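Local coordinates for type II restriction enzyme MspI (Moraxella sp., PDB 1SA3), which recognises the double-stranded DNA sequence 5'-CCGG-3' and cleaves it after the first cytosine, leaving fragments with terminal 5'-phosphates, at residues Y34-Y37 against I38-F42; L174-P177 against Y178-R181; I219-I222 against D223-V226. All coordinates share one frame; numbering follows the deposited sequence.

Contact 1: Y34-Y37 against I38-F42; sequences YEKY and ILDIF. With NA (sodium ion), chain G.
The Lys36 chain bends at chi2 (-95°) toward Asp40, one helical turn further on, while Asp40 holds its CG beside its own backbone N and so presents the carboxylate to the amine. The salt bridge is short, Lys36 NZ to Asp40 OD2 2.8 Å, and uses the syn lone pair of OD2. Underneath it, Asp40 N donates to Lys36 O over 2.9 Å, so backbone and side chains join the same pair of residues.

On another side of the helix, Ile41 lays its CD1 over one face of the Tyr37 ring, a CH-pi contact 4.1 Å from CD1 to the ring centroid and offset toward the rim. The phenol oxygen of Tyr37 is fixed by Glu59 and Gln58 of helix 57-69, against which Ile38 and Ile41 also pack.

Glu35 extends to the sodium ion: with CG anti to the backbone N (chi1 173°) and an extended chain, its carboxylate grips the metal with both oxygens, OE1 at 2.4 Å and OE2 at 2.8 Å. Leu39 CD1 lies 4.0 Å from Glu35 OE2, an apolar neighbour for the carboxylate. Two waters, a carboxylate oxygen of Asp84 and the backbone carbonyl oxygen of Asp99 complete the site. While the pairs Lys36-Asp40 and Tyr37-Ile41 lie on other sides of it, helix 23-41 thus brings Glu35 to the metal site of a PD-(D/E)XK nuclease.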
loop_
_atom_site.group_PDB
_atom_site.type_symbol
_atom_site.label_atom_id
_atom_site.label_comp_id
_atom_site.label_asym_id
_atom_site.label_seq_id
_atom_site.Cartn_x
_atom_site.Cartn_y
_atom_site.Cartn_z
ATOM N N TYR E 34 6.474 -12.349 0.927
ATOM C CA TYR E 34 7.093 -11.128 0.433
ATOM C C TYR E 34 7.315 -10.075 1.510
ATOM O O TYR E 34 8.188 -9.212 1.370
ATOM C CB TYR E 34 6.323 -10.588 -0.774
ATOM C CG TYR E 34 6.733 -11.331 -2.028
ATOM C CD1 TYR E 34 6.006 -12.438 -2.491
ATOM C CD2 TYR E 34 7.919 -11.004 -2.680
ATOM C CE1 TYR E 34 6.464 -13.198 -3.571
ATOM C CE2 TYR E 34 8.387 -11.750 -3.751
ATOM C CZ TYR E 34 7.661 -12.846 -4.193
ATOM O OH TYR E 34 8.153 -13.590 -5.243
ATOM N N GLU E 35 6.546 -10.145 2.590
ATOM C CA GLU E 35 6.779 -9.220 3.692
ATOM C C GLU E 35 8.122 -9.645 4.277
ATOM O O GLU E 35 8.998 -8.826 4.544
ATOM C CB GLU E 35 5.710 -9.343 4.777
ATOM C CG GLU E 35 6.040 -8.495 6.008
ATOM C CD GLU E 35 5.012 -8.612 7.110
ATOM O OE1 GLU E 35 3.806 -8.649 6.794
ATOM O OE2 GLU E 35 5.413 -8.652 8.293
ATOM N N LYS E 36 8.284 -10.950 4.454
ATOM C CA LYS E 36 9.505 -11.497 5.023
ATOM C C LYS E 36 10.719 -11.215 4.138
ATOM O O LYS E 36 11.828 -11.045 4.634
ATOM C CB LYS E 36 9.338 -13.005 5.238
ATOM C CG LYS E 36 10.049 -13.546 6.468
ATOM C CD LYS E 36 11.406 -14.099 6.131
ATOM C CE LYS E 36 12.013 -14.823 7.328
ATOM N NZ LYS E 36 13.205 -15.621 6.916
ATOM N N TYR E 37 10.498 -11.165 2.828
ATOM C CA TYR E 37 11.566 -10.892 1.868
ATOM C C TYR E 37 12.157 -9.512 2.173
ATOM O O TYR E 37 13.377 -9.338 2.177
ATOM C CB TYR E 37 10.986 -10.952 0.453
ATOM C CG TYR E 37 11.976 -10.893 -0.699
ATOM C CD1 TYR E 37 13.289 -11.354 -0.567
ATOM C CD2 TYR E 37 11.567 -10.429 -1.945
ATOM C CE1 TYR E 37 14.166 -11.350 -1.670
ATOM C CE2 TYR E 37 12.410 -10.422 -3.029
ATOM C CZ TYR E 37 13.710 -10.883 -2.892
ATOM O OH TYR E 37 14.519 -10.878 -4.002
ATOM N N ILE E 38 11.294 -8.537 2.448
ATOM C CA ILE E 38 11.762 -7.190 2.778
ATOM C C ILE E 38 12.463 -7.201 4.134
ATOM O O ILE E 38 13.534 -6.621 4.282
ATOM C CB ILE E 38 10.589 -6.165 2.829
ATOM C CG1 ILE E 38 9.964 -6.006 1.442
ATOM C CG2 ILE E 38 11.083 -4.803 3.334
ATOM C CD1 ILE E 38 10.882 -5.383 0.398
ATOM N N LEU E 39 11.866 -7.871 5.119
ATOM C CA LEU E 39 12.446 -7.927 6.451
ATOM C C LEU E 39 13.860 -8.509 6.441
ATOM O O LEU E 39 14.745 -8.005 7.141
ATOM C CB LEU E 39 11.551 -8.737 7.393
ATOM C CG LEU E 39 10.134 -8.217 7.682
ATOM C CD1 LEU E 39 9.385 -9.244 8.516
ATOM C CD2 LEU E 39 10.190 -6.888 8.421
ATOM N N ASP E 40 14.078 -9.546 5.639
ATOM C CA ASP E 40 15.393 -10.173 5.564
ATOM C C ASP E 40 16.424 -9.310 4.840
ATOM O O ASP E 40 17.591 -9.276 5.226
ATOM C CB ASP E 40 15.292 -11.543 4.885
ATOM C CG ASP E 40 14.717 -12.610 5.806
ATOM O OD1 ASP E 40 14.509 -12.317 7.002
ATOM O OD2 ASP E 40 14.480 -13.742 5.328
ATOM N N ILE E 41 16.003 -8.615 3.789
ATOM C CA ILE E 41 16.927 -7.759 3.062
ATOM C C ILE E 41 17.428 -6.655 3.998
ATOM O O ILE E 41 18.599 -6.275 3.943
ATOM C CB ILE E 41 16.252 -7.132 1.812
ATOM C CG1 ILE E 41 16.014 -8.211 0.755
ATOM C CG2 ILE E 41 17.126 -6.013 1.244
ATOM C CD1 ILE E 41 15.177 -7.755 -0.433
ATOM N N PHE E 42 16.543 -6.170 4.872
ATOM C CA PHE E 42 16.876 -5.109 5.822
ATOM C C PHE E 42 16.945 -5.590 7.270
ATOM O O PHE E 42 16.654 -4.833 8.199
ATOM C CB PHE E 42 15.844 -3.970 5.723
ATOM C CG PHE E 42 15.904 -3.211 4.424
ATOM C CD1 PHE E 42 15.308 -3.720 3.276
ATOM C CD2 PHE E 42 16.596 -2.003 4.342
ATOM C CE1 PHE E 42 15.397 -3.048 2.065
ATOM C CE2 PHE E 42 16.697 -1.312 3.133
ATOM C CZ PHE E 42 16.097 -1.834 1.988
HETATM NA NA NA G . 2.780 -7.988 8.800
HETATM O O HOH W 1 1.326 -7.102 10.328
HETATM O O HOH W 2 0.904 -7.751 7.318
#

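Contact 2: L174-P177 against Y178-R181; sequences LLEP and YRER
Pro177 O is gripped by both Arg181 NH2, at 3.0 Å, and water 3, which donates to it over 2.9 Å. On the arginine side the direct bond is nearly in plane: the carbonyl oxygen sits at the guanidinium edge, within 3° of its plane, and the N-H points at it with an angle of 161°. The donor nevertheless stands above the carbonyl plane, away from the lone pairs. Water 3 closes the grip, accepting from both Arg181 N and Arg181 NE; the bend of the arginine chain at chi3 (-67°) turns the guanidinium back toward Pro177. With two edge partners, the guanidinium is held against rotation, and Tyr178 CD2 lies over one of its faces.

Tyr178 N makes the shortest bond of the turn, 2.6 Å to Leu175 O. The Tyr178 ring has the carbonyl oxygens of Leu174 and Leu175 near its edge, with CD1 3.8 Å from Leu174 O, while Leu147 of helix 146-157 and Val140 of helix 133-140 also touch its side chain.

Across the turn, the bent chains of Glu176 and Arg179 meet in a salt bridge, Glu176 OE1 to Arg179 NH1 3.1 Å, their carboxylate and guanidinium planes only modestly inclined to each other. Weak bonds to Glu176 O, from Arg179 N and from NH1, supplement it. Arg179 also packs on Ile230 and Ser234 of helix 222-234.

Two arginines therefore serve the junction between helix 165-175 and helix 179-188 differently: Arg179 pairs mainly with a charge at the surface, whereas Arg181, helped by a water, ties down a backbone carbonyl of the turn, which its positive charge would probably polarise.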
loop_
_atom_site.group_PDB
_atom_site.type_symbol
_atom_site.label_atom_id
_atom_site.label_comp_id
_atom_site.label_asym_id
_atom_site.label_seq_id
_atom_site.Cartn_x
_atom_site.Cartn_y
_atom_site.Cartn_z
ATOM N N LEU E 174 -17.324 17.952 -6.878
ATOM C CA LEU E 174 -17.345 18.213 -5.442
ATOM C C LEU E 174 -16.179 17.584 -4.681
ATOM O O LEU E 174 -15.789 18.058 -3.619
ATOM C CB LEU E 174 -18.664 17.717 -4.835
ATOM C CG LEU E 174 -19.939 18.491 -5.195
ATOM C CD1 LEU E 174 -21.148 17.847 -4.527
ATOM C CD2 LEU E 174 -19.790 19.944 -4.740
ATOM N N LEU E 175 -15.621 16.516 -5.225
ATOM C CA LEU E 175 -14.529 15.824 -4.556
ATOM C C LEU E 175 -13.182 16.496 -4.801
ATOM O O LEU E 175 -12.271 16.400 -3.978
ATOM C CB LEU E 175 -14.489 14.374 -5.041
ATOM C CG LEU E 175 -13.650 13.358 -4.275
ATOM C CD1 LEU E 175 -14.095 13.283 -2.821
ATOM C CD2 LEU E 175 -13.808 11.998 -4.956
ATOM N N GLU E 176 -13.073 17.181 -5.937
ATOM C CA GLU E 176 -11.844 17.854 -6.347
ATOM C C GLU E 176 -11.034 18.491 -5.215
ATOM O O GLU E 176 -9.828 18.276 -5.114
ATOM C CB GLU E 176 -12.160 18.899 -7.425
ATOM C CG GLU E 176 -10.933 19.448 -8.136
ATOM C CD GLU E 176 -10.228 20.533 -7.345
ATOM O OE1 GLU E 176 -9.071 20.864 -7.690
ATOM O OE2 GLU E 176 -10.832 21.063 -6.387
ATOM N N PRO E 177 -11.683 19.283 -4.350
ATOM C CA PRO E 177 -10.951 19.914 -3.248
ATOM C C PRO E 177 -10.374 18.912 -2.245
ATOM O O PRO E 177 -9.402 19.216 -1.558
ATOM C CB PRO E 177 -12.005 20.810 -2.597
ATOM C CG PRO E 177 -12.961 21.100 -3.712
ATOM C CD PRO E 177 -13.078 19.754 -4.382
ATOM N N TYR E 178 -10.976 17.728 -2.158
ATOM C CA TYR E 178 -10.530 16.707 -1.210
ATOM C C TYR E 178 -9.674 15.596 -1.805
ATOM O O TYR E 178 -9.255 14.696 -1.082
ATOM C CB TYR E 178 -11.729 16.042 -0.532
ATOM C CG TYR E 178 -12.664 16.975 0.194
ATOM C CD1 TYR E 178 -13.735 17.577 -0.471
ATOM C CD2 TYR E 178 -12.501 17.228 1.552
ATOM C CE1 TYR E 178 -14.630 18.407 0.211
ATOM C CE2 TYR E 178 -13.385 18.055 2.239
ATOM C CZ TYR E 178 -14.447 18.637 1.563
ATOM O OH TYR E 178 -15.333 19.433 2.251
ATOM N N ARG E 179 -9.426 15.652 -3.109
ATOM C CA ARG E 179 -8.637 14.624 -3.788
ATOM C C ARG E 179 -7.439 14.083 -3.014
ATOM O O ARG E 179 -7.369 12.886 -2.751
ATOM C CB ARG E 179 -8.177 15.136 -5.153
ATOM C CG ARG E 179 -9.216 14.944 -6.240
ATOM C CD ARG E 179 -9.205 16.088 -7.236
ATOM N NE ARG E 179 -8.061 16.075 -8.141
ATOM C CZ ARG E 179 -7.226 17.099 -8.296
ATOM N NH1 ARG E 179 -7.397 18.213 -7.597
ATOM N NH2 ARG E 179 -6.237 17.022 -9.174
ATOM N N GLU E 180 -6.502 14.956 -2.655
ATOM C CA GLU E 180 -5.299 14.545 -1.929
ATOM C C GLU E 180 -5.576 13.942 -0.557
ATOM O O GLU E 180 -4.993 12.917 -0.196
ATOM C CB GLU E 180 -4.334 15.727 -1.783
ATOM C CG GLU E 180 -3.752 16.188 -3.107
ATOM C CD GLU E 180 -2.499 17.040 -2.955
ATOM O OE1 GLU E 180 -1.871 17.327 -3.991
ATOM O OE2 GLU E 180 -2.138 17.420 -1.815
ATOM N N ARG E 181 -6.452 14.580 0.214
ATOM C CA ARG E 181 -6.795 14.064 1.531
ATOM C C ARG E 181 -7.466 12.701 1.387
ATOM O O ARG E 181 -7.185 11.783 2.153
ATOM C CB ARG E 181 -7.728 15.032 2.261
ATOM C CG ARG E 181 -6.999 16.152 2.985
ATOM C CD ARG E 181 -7.975 17.215 3.467
ATOM N NE ARG E 181 -8.587 17.923 2.345
ATOM C CZ ARG E 181 -9.480 18.899 2.480
ATOM N NH1 ARG E 181 -9.869 19.279 3.690
ATOM N NH2 ARG E 181 -9.973 19.506 1.407
HETATM O O HOH W 3 -7.427 17.500 -0.366
#

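Contact 3: I219-I222 against D223-V226; sequences IKNI and DDYV
The chain passes from strand to helix between Asn221 and Ile222, and Asn221 reaches Asp224 across the new turn: psi is 165° at Asn221, and from Ile222 onward the backbone is helical. The first turn is closed by Tyr225 N to Asn221 O, 3.1 Å, and by Val226 N to Ile222 O, 2.9 Å.

The Asn221 side chain caps this turn. Its CG stands between its own backbone N and carbonyl carbon (chi1 55°), which places OD1 to accept from Asp224 N at 2.7 Å, nearly straight (171°). This is an N-cap at the start of helix 222-234, directly after edge strand 213-221 of the central sheet. A water-mediated link takes the place of the direct return bond of a capping box: water 4 accepts from Asn221 N and donates to Asp224 OD2, both at 2.8 Å. Asn221 ND2 adds a weak bond to Asp224 OD2, and also binds Ala69 O.

On the buried side, Ile222 CG2 meets Val226 CG2 at 4.1 Å, and Ile222 packs on Arg184 and Thr188 of helix 179-188. Lys220 runs across Asp224 at about a right angle, its CD 4.2 Å from Asp224 CB, on its way to a salt bridge with Asp228. Asp223 pairs with Arg184 and Lys193.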
loop_
_atom_site.group_PDB
_atom_site.type_symbol
_atom_site.label_atom_id
_atom_site.label_comp_id
_atom_site.label_asym_id
_atom_site.label_seq_id
_atom_site.Cartn_x
_atom_site.Cartn_y
_atom_site.Cartn_z
ATOM N N ILE E 219 8.141 0.734 -5.226
ATOM C CA ILE E 219 8.142 1.280 -3.865
ATOM C C ILE E 219 7.975 2.788 -3.948
ATOM O O ILE E 219 8.829 3.490 -4.495
ATOM C CB ILE E 219 9.465 0.934 -3.130
ATOM C CG1 ILE E 219 9.644 -0.596 -3.097
ATOM C CG2 ILE E 219 9.452 1.493 -1.703
ATOM C CD1 ILE E 219 10.863 -1.078 -2.333
ATOM N N LYS E 220 6.871 3.281 -3.398
ATOM C CA LYS E 220 6.571 4.707 -3.434
ATOM C C LYS E 220 6.361 5.326 -2.057
ATOM O O LYS E 220 5.726 4.711 -1.207
ATOM C CB LYS E 220 5.291 4.929 -4.238
ATOM C CG LYS E 220 5.363 4.542 -5.705
ATOM C CD LYS E 220 5.968 5.647 -6.555
ATOM C CE LYS E 220 5.806 5.331 -8.041
ATOM N NZ LYS E 220 6.264 6.444 -8.928
ATOM N N ASN E 221 6.902 6.527 -1.824
ATOM C CA ASN E 221 6.617 7.203 -0.559
ATOM C C ASN E 221 5.188 7.744 -0.769
ATOM O O ASN E 221 4.696 7.786 -1.911
ATOM C CB ASN E 221 7.617 8.345 -0.264
ATOM C CG ASN E 221 7.704 9.378 -1.384
ATOM O OD1 ASN E 221 6.701 9.961 -1.793
ATOM N ND2 ASN E 221 8.915 9.612 -1.873
ATOM N N ILE E 222 4.518 8.155 0.302
ATOM C CA ILE E 222 3.141 8.617 0.171
ATOM C C ILE E 222 2.968 9.820 -0.751
ATOM O O ILE E 222 2.038 9.846 -1.557
ATOM C CB ILE E 222 2.517 8.918 1.555
ATOM C CG1 ILE E 222 2.672 7.697 2.469
ATOM C CG2 ILE E 222 1.036 9.236 1.407
ATOM C CD1 ILE E 222 2.116 6.397 1.879
ATOM N N ASP E 223 3.850 10.813 -0.644
ATOM C CA ASP E 223 3.741 11.990 -1.508
ATOM C C ASP E 223 3.695 11.602 -2.980
ATOM O O ASP E 223 2.814 12.048 -3.716
ATOM C CB ASP E 223 4.915 12.955 -1.282
ATOM C CG ASP E 223 4.762 13.785 -0.021
ATOM O OD1 ASP E 223 3.709 13.685 0.647
ATOM O OD2 ASP E 223 5.702 14.541 0.298
ATOM N N ASP E 224 4.639 10.766 -3.411
ATOM C CA ASP E 224 4.692 10.346 -4.808
ATOM C C ASP E 224 3.497 9.508 -5.225
ATOM O O ASP E 224 2.989 9.649 -6.346
ATOM C CB ASP E 224 5.981 9.576 -5.092
ATOM C CG ASP E 224 7.211 10.450 -4.978
ATOM O OD1 ASP E 224 7.061 11.684 -4.908
ATOM O OD2 ASP E 224 8.331 9.910 -4.965
ATOM N N TYR E 225 3.041 8.632 -4.336
ATOM C CA TYR E 225 1.892 7.797 -4.658
ATOM C C TYR E 225 0.690 8.703 -4.928
ATOM O O TYR E 225 -0.036 8.518 -5.909
ATOM C CB TYR E 225 1.568 6.853 -3.498
ATOM C CG TYR E 225 0.337 6.006 -3.740
ATOM C CD1 TYR E 225 0.404 4.839 -4.511
ATOM C CD2 TYR E 225 -0.904 6.376 -3.210
ATOM C CE1 TYR E 225 -0.730 4.060 -4.745
ATOM C CE2 TYR E 225 -2.043 5.602 -3.438
ATOM C CZ TYR E 225 -1.950 4.448 -4.204
ATOM O OH TYR E 225 -3.074 3.672 -4.416
ATOM N N VAL E 226 0.488 9.681 -4.049
ATOM C CA VAL E 226 -0.625 10.618 -4.196
ATOM C C VAL E 226 -0.512 11.367 -5.526
ATOM O O VAL E 226 -1.480 11.464 -6.275
ATOM C CB VAL E 226 -0.656 11.637 -3.030
ATOM C CG1 VAL E 226 -1.697 12.732 -3.305
ATOM C CG2 VAL E 226 -0.987 10.919 -1.725
HETATM O O HOH W 4 8.514 7.236 -4.007
#

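The three contacts follow in series along the chain; each joins adjoining segments, so none closes a long loop, and none nests in or crosses another. Contact 1 lies within helix 23-41, at the sodium site. Contact 2, at the junction of helices 165-175 and 179-188, is on the opposite side of the chain's centre, about 35 Å from contact 1 between centres. Contact 3, where strand 213-221 passes into helix 222-234, sits about 20 Å from contact 1 and 17 Å from contact 2, centre to centre. It touches contact 2, Glu180 CG reaching Val226 CG1 at 4.0 Å, one of the contacts between helix 179-188 and helix 222-234.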